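Local coordinates for protein glycoside hydrolase family 81 (Clostridium thermocellum, PDB 6FOP) that hydrolyses beta-1,3-glucans, probably including laminarin, as a family 81 glucanase of the bacterium's cellulosome, at residues N469-P472 / Y473-H476; Q491-S494 / S495-I498; A262-P265 / H266-R269. All blocks are in the same frame, centred on the assembly; numbering follows the deposited sequence.

Contact 1. Residues N469-P472 / Y473-H476; sequences NFDP and YEGH. With CA (calcium ion), chain B.
Asp471 OD1 accepts the backbone N-H groups of Tyr473 and Glu474, both at 3.0 Å, the first closing an Asx turn. The Tyr473 donor lies almost in line with the C-O bond, whereas that of Glu474 comes down steeply from above the carboxylate plane, its N-H pointing at OD1 nearly straight (169°). With CG anti to the backbone N (chi1 180°), the carboxylate folds forward over the N-H groups that follow it. The other oxygen, OD2, is bonded by Trp478 NE1, so both ends of the group are fixed. Asp471 also uses its main chain. Gly475 N gives a 2.9 Å bond to Asp471 O, and Asp471 N reaches His476 O at 2.8 Å. Gly475 and His476 both face Asp471, a G1 beta bulge, and Gly475 takes the positive phi (76°) that glycine accepts easily.

Within 473-476, His476 NE2 donates to Glu474 OE1 at 2.7 Å, the oxygen lying at the imidazole edge in the ring plane. The carboxylates of Asp471 and Glu474 come within 4.5 Å (OD2 to OE2), but Glu474 also makes salt bridges with Lys129 and Arg285, which probably offset the like charges. Phe470 leans its ring obliquely on the Gly475 peptide, CE1 lying 3.5 Å from Gly475 O, while Phe470 O binds the calcium ion at 2.3 Å. Leu467 O, Arg468 O and four waters complete that site.

The turn links the short antiparallel strands 470-471 and 476-477 as a beta-hairpin. Helix 514-534 covers it: Tyr522 and Leu523 pack on Phe470, and Glu527 touches both Phe470 and His476, whose ring also meets Trp478 and Trp535 edge-to-face.

Contact 2. Residues Q491-S494 / S495-I498; sequences QASS and SEAI. Unlike the reference sequence in segment 491-494: Ala492 (reference Glu).
Ser494 O accepts from Ile498 N at 3.0 Å, an i to i+4 bond in the first turn of helix 494-511, as the chain leaves strand 490-491 and turns into the helix through Ser493. Ser493 is the N-cap. Its OG, swung away from its own backbone N (chi1 -178°), takes the N-H of Glu496 at 3.0 Å and 156°. The same hydroxyl is hydrogen-bonded to Ile576 O. Glu496 does not return the bond to complete a capping box; its chain runs extended from the helix and OE2 meets the hydroxyls of Tyr340 and Tyr422. The engineered Ala492, just before the cap, bonds through its O to Trp535 NE1 and Asn577 ND2.

Further round the turn, the methyl of Ala497 fits between Ser494 O, 3.4 Å from CB, and the amide of Gln491, whose OE1 is 3.7 Å from that CB. The Gln491 amide is gripped at both ends, OE1 by His417 NE2 and NE2 by Glu527 OE2, which fixes its rotation. Ser494 OG bonds to Asn577 OD1 and Ser495 OG to Leu579 O.

Three consecutive buried serines thus each find a partner in segment 576-579, so the helix start is both capped and tied to that loop.

Contact 3. Residues A262-P265 / H266-R269; sequences ALYP and HQWR
Gln267 and Tyr264 bond to each other in both directions. Gln267 OE1 accepts from Tyr264 N at 2.9 Å, the donor tilted a little from the amide plane, while Gln267 N donates to Tyr264 O at 2.8 Å from well above the carbonyl plane. Tyr264 O takes a second bond, from Trp268 N at 3.0 Å, this one in the plane, so a single carbonyl holds two successive N-H groups. Arg269 N then closes the next turn on Pro265 O.

The motif is a strand running straight into a short helix: strand 260-263 ends at Leu263, Tyr264 is the N-cap, and Pro265 fills the first helical position. The side chain of Gln267, three residues on, reaches back to the cap N-H as in the return half of a capping box.

With CG held between the backbone N and the carbonyl carbon (chi1 61°), Trp268 folds its indole back against Pro265, whose CA lies over the five-membered ring, a CH-pi contact 3.6 Å from the centroid. Leu263 O lies at the indole edge, 3.2 Å from CD1. Trp268 NE1 donates to Ile287 O, and Lys289 makes a cation-pi contact with the ring. Tyr264 and His266 point the same way with nearly parallel rings that barely overlap; His266 ND1, bonded to Tyr534 OH, is 3.6 Å from Tyr264 CB.

Apolar packing adds Pro265 CG against Trp268 CZ2 at 4.1 Å and Leu263 CB against Trp268 CD1 at 4.2 Å. Leu263 also crosses Gln267 at about a right angle, its CB beside the amide oxygen OE1.

The centre of contact 1 lies about 4 Å from that of the molecule, 12 Å from that of contact 2 and 13 Å from that of contact 3. It touches contact 3: Tyr473 OH reaches Ala262 O at 2.7 Å, probably a hydrogen bond, and Glu474 O packs 3.1 Å from His266 CE1. Contact 2 stops about 4 Å short of contact 1 at the nearest atoms, but Glu527 touches both, and helix 514-534 packs on all three. Contacts 2 and 3 are about 12 Å apart at their nearest atoms. The calcium ion belongs to contact 1. A diol, probably from the crystallisation liquor, lies about 4 Å from the Ser493 side chain, consistent with a pocket there.

Contact 1. Residues N469-P472 / Y473-H476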
# COMPACT_ATOMS: atom_id res chain seq x y z
N ASN A 469 -2.42 -4.19 5.31
CA ASN A 469 -1.80 -2.90 5.01
C ASN A 469 -2.01 -2.40 3.58
O ASN A 469 -2.05 -1.18 3.35
CB ASN A 469 -0.34 -2.89 5.39
CG ASN A 469 -0.17 -3.00 6.88
OD1 ASN A 469 -0.06 -4.13 7.40
ND2 ASN A 469 -0.18 -1.89 7.58
N PHE A 470 -2.20 -3.31 2.62
CA PHE A 470 -2.31 -2.92 1.23
C PHE A 470 -3.72 -2.43 0.93
O PHE A 470 -4.68 -3.10 1.33
CB PHE A 470 -1.96 -4.07 0.31
CG PHE A 470 -1.78 -3.66 -1.12
CD1 PHE A 470 -0.68 -2.88 -1.49
CD2 PHE A 470 -2.65 -4.08 -2.10
CE1 PHE A 470 -0.49 -2.51 -2.82
CE2 PHE A 470 -2.44 -3.72 -3.42
CZ PHE A 470 -1.36 -2.93 -3.78
N ASP A 471 -3.85 -1.34 0.17
CA ASP A 471 -5.16 -0.82 -0.32
C ASP A 471 -5.21 -1.21 -1.81
O ASP A 471 -4.48 -0.66 -2.64
CB ASP A 471 -5.18 0.68 -0.16
CG ASP A 471 -6.47 1.35 -0.64
OD1 ASP A 471 -7.05 0.84 -1.62
OD2 ASP A 471 -6.79 2.43 -0.08
N PRO A 472 -6.07 -2.17 -2.16
CA PRO A 472 -6.08 -2.65 -3.55
C PRO A 472 -6.41 -1.61 -4.60
O PRO A 472 -6.03 -1.76 -5.78
CB PRO A 472 -7.12 -3.78 -3.54
CG PRO A 472 -7.29 -4.14 -2.12
CD PRO A 472 -7.00 -2.94 -1.30
N TYR A 473 -7.17 -0.58 -4.22
CA TYR A 473 -7.64 0.39 -5.19
C TYR A 473 -6.69 1.58 -5.33
O TYR A 473 -6.41 2.02 -6.45
CB TYR A 473 -9.11 0.81 -4.97
CG TYR A 473 -9.85 1.15 -6.24
CD1 TYR A 473 -9.87 2.45 -6.73
CD2 TYR A 473 -10.57 0.18 -6.91
CE1 TYR A 473 -10.55 2.76 -7.89
CE2 TYR A 473 -11.26 0.49 -8.07
CZ TYR A 473 -11.28 1.80 -8.54
OH TYR A 473 -11.97 2.11 -9.70
N GLU A 474 -6.19 2.09 -4.22
CA GLU A 474 -5.13 3.10 -4.33
C GLU A 474 -3.82 2.48 -4.84
O GLU A 474 -2.95 3.22 -5.28
CB GLU A 474 -4.87 3.83 -3.01
CG GLU A 474 -6.01 4.75 -2.61
CD GLU A 474 -5.62 6.03 -1.92
OE1 GLU A 474 -4.42 6.47 -1.94
OE2 GLU A 474 -6.56 6.68 -1.38
N GLY A 475 -3.68 1.16 -4.72
CA GLY A 475 -2.49 0.46 -5.18
C GLY A 475 -1.26 0.60 -4.33
O GLY A 475 -0.16 0.34 -4.82
N HIS A 476 -1.42 1.02 -3.08
CA HIS A 476 -0.30 1.15 -2.18
C HIS A 476 -0.75 0.82 -0.77
O HIS A 476 -1.97 0.66 -0.53
CB HIS A 476 0.32 2.56 -2.23
CG HIS A 476 -0.60 3.61 -1.72
ND1 HIS A 476 -0.75 3.88 -0.38
CD2 HIS A 476 -1.49 4.39 -2.37
CE1 HIS A 476 -1.72 4.77 -0.23
NE2 HIS A 476 -2.15 5.12 -1.42
CA CA B . -5.99 -3.17 3.26
O HOH W 1 -4.99 -0.97 3.39
O HOH W 2 -5.14 -0.52 -8.16
O HOH W 3 -7.59 -1.67 2.19
O HOH W 4 -7.36 -2.95 5.19
O HOH W 5 -7.67 -4.72 2.55

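Contact 2. Residues Q491-S494 / S495-I498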
# COMPACT_ATOMS: atom_id res chain seq x y z
N GLN A 491 1.01 7.14 4.26
CA GLN A 491 2.20 6.29 4.19
C GLN A 491 3.38 7.21 3.82
O GLN A 491 3.30 7.96 2.84
CB GLN A 491 2.10 5.10 3.22
CG GLN A 491 3.40 4.29 3.16
CD GLN A 491 3.23 2.97 2.48
OE1 GLN A 491 3.03 1.94 3.15
NE2 GLN A 491 3.29 2.97 1.14
N ALA A 492 4.47 7.10 4.58
CA ALA A 492 5.74 7.79 4.27
C ALA A 492 6.62 6.84 3.44
O ALA A 492 6.69 6.97 2.22
CB ALA A 492 6.39 8.31 5.54
N SER A 493 7.19 5.81 4.08
CA SER A 493 8.11 4.93 3.39
C SER A 493 7.43 3.86 2.54
O SER A 493 7.11 2.75 3.02
CB SER A 493 9.06 4.25 4.38
OG SER A 493 9.98 3.42 3.64
N SER A 494 7.25 4.15 1.25
CA SER A 494 6.79 3.12 0.32
C SER A 494 7.81 1.98 0.16
O SER A 494 7.46 0.85 -0.12
CB SER A 494 6.44 3.70 -1.06
OG SER A 494 7.58 4.23 -1.71
N SER A 495 9.09 2.31 0.33
CA SER A 495 10.14 1.31 0.19
C SER A 495 10.10 0.29 1.31
O SER A 495 10.41 -0.89 1.07
CB SER A 495 11.50 2.01 0.05
OG SER A 495 11.64 3.09 0.98
N GLU A 496 9.73 0.67 2.54
CA GLU A 496 9.53 -0.36 3.57
C GLU A 496 8.30 -1.26 3.34
O GLU A 496 8.30 -2.42 3.73
CB GLU A 496 9.51 0.21 4.99
CG GLU A 496 10.91 0.52 5.50
CD GLU A 496 10.99 0.89 6.96
OE1 GLU A 496 9.97 1.35 7.52
OE2 GLU A 496 12.11 0.77 7.53
N ALA A 497 7.27 -0.75 2.66
CA ALA A 497 6.15 -1.60 2.24
C ALA A 497 6.67 -2.60 1.19
O ALA A 497 6.45 -3.81 1.28
CB ALA A 497 5.03 -0.74 1.66
N ILE A 498 7.40 -2.09 0.21
CA ILE A 498 7.94 -2.93 -0.87
C ILE A 498 8.93 -3.97 -0.37
O ILE A 498 8.99 -5.08 -0.91
CB ILE A 498 8.49 -2.03 -2.00
CG1 ILE A 498 7.32 -1.38 -2.77
CG2 ILE A 498 9.44 -2.78 -2.94
CD1 ILE A 498 7.71 -0.14 -3.55

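Contact 3. Residues A262-P265 / H266-R269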
# COMPACT_ATOMS: atom_id res chain seq x y z
N ALA A 262 -14.57 5.13 -11.29
CA ALA A 262 -13.55 6.15 -11.42
C ALA A 262 -12.21 5.44 -11.15
O ALA A 262 -12.04 4.80 -10.13
CB ALA A 262 -13.78 7.29 -10.44
N LEU A 263 -11.25 5.70 -12.03
CA LEU A 263 -9.93 5.06 -12.00
C LEU A 263 -8.85 6.08 -11.74
O LEU A 263 -8.87 7.14 -12.32
CB LEU A 263 -9.63 4.38 -13.34
CG LEU A 263 -10.18 2.98 -13.55
CD1 LEU A 263 -11.70 2.91 -13.48
CD2 LEU A 263 -9.71 2.43 -14.90
N TYR A 264 -7.93 5.73 -10.85
CA TYR A 264 -6.75 6.54 -10.61
C TYR A 264 -5.75 6.41 -11.77
O TYR A 264 -5.77 5.40 -12.51
CB TYR A 264 -6.07 6.06 -9.37
CG TYR A 264 -6.77 6.26 -8.05
CD1 TYR A 264 -7.02 7.53 -7.54
CD2 TYR A 264 -7.20 5.17 -7.28
CE1 TYR A 264 -7.58 7.71 -6.28
CE2 TYR A 264 -7.72 5.34 -6.01
CZ TYR A 264 -7.93 6.60 -5.52
OH TYR A 264 -8.43 6.71 -4.23
N PRO A 265 -4.82 7.37 -11.90
CA PRO A 265 -3.80 7.24 -12.95
C PRO A 265 -3.02 5.92 -12.97
O PRO A 265 -2.76 5.40 -14.06
CB PRO A 265 -2.87 8.41 -12.64
CG PRO A 265 -3.80 9.45 -12.08
CD PRO A 265 -4.75 8.67 -11.23
N HIS A 266 -2.66 5.37 -11.81
CA HIS A 266 -1.93 4.09 -11.88
C HIS A 266 -2.75 2.96 -12.47
O HIS A 266 -2.19 1.91 -12.85
CB HIS A 266 -1.36 3.69 -10.51
CG HIS A 266 -2.38 3.14 -9.58
ND1 HIS A 266 -3.22 3.96 -8.86
CD2 HIS A 266 -2.73 1.87 -9.26
CE1 HIS A 266 -4.05 3.22 -8.17
NE2 HIS A 266 -3.77 1.95 -8.38
N GLN A 267 -4.08 3.12 -12.54
CA GLN A 267 -4.98 2.14 -13.15
C GLN A 267 -5.22 2.44 -14.62
O GLN A 267 -5.25 1.53 -15.44
CB GLN A 267 -6.32 2.10 -12.43
CG GLN A 267 -6.21 1.62 -10.99
CD GLN A 267 -7.41 1.91 -10.14
OE1 GLN A 267 -8.04 2.93 -10.30
NE2 GLN A 267 -7.73 1.02 -9.23
N TRP A 268 -5.48 3.71 -14.97
CA TRP A 268 -5.83 4.01 -16.37
C TRP A 268 -4.64 4.22 -17.29
O TRP A 268 -4.77 4.05 -18.51
CB TRP A 268 -6.82 5.19 -16.49
CG TRP A 268 -6.42 6.56 -15.98
CD1 TRP A 268 -6.91 7.17 -14.87
CD2 TRP A 268 -5.49 7.49 -16.57
NE1 TRP A 268 -6.38 8.42 -14.74
CE2 TRP A 268 -5.50 8.64 -15.77
CE3 TRP A 268 -4.71 7.49 -17.72
CZ2 TRP A 268 -4.68 9.75 -16.05
CZ3 TRP A 268 -3.89 8.61 -18.00
CH2 TRP A 268 -3.89 9.71 -17.16
N ARG A 269 -3.49 4.58 -16.73
CA ARG A 269 -2.36 4.95 -17.61
C ARG A 269 -1.90 3.75 -18.44
O ARG A 269 -1.61 2.68 -17.89
CB ARG A 269 -1.20 5.51 -16.82
CG ARG A 269 -0.15 6.19 -17.70
CD ARG A 269 1.12 6.44 -16.94
NE ARG A 269 0.91 7.24 -15.75
CZ ARG A 269 0.67 8.56 -15.74
NH1 ARG A 269 0.55 9.24 -16.89
NH2 ARG A 269 0.51 9.17 -14.60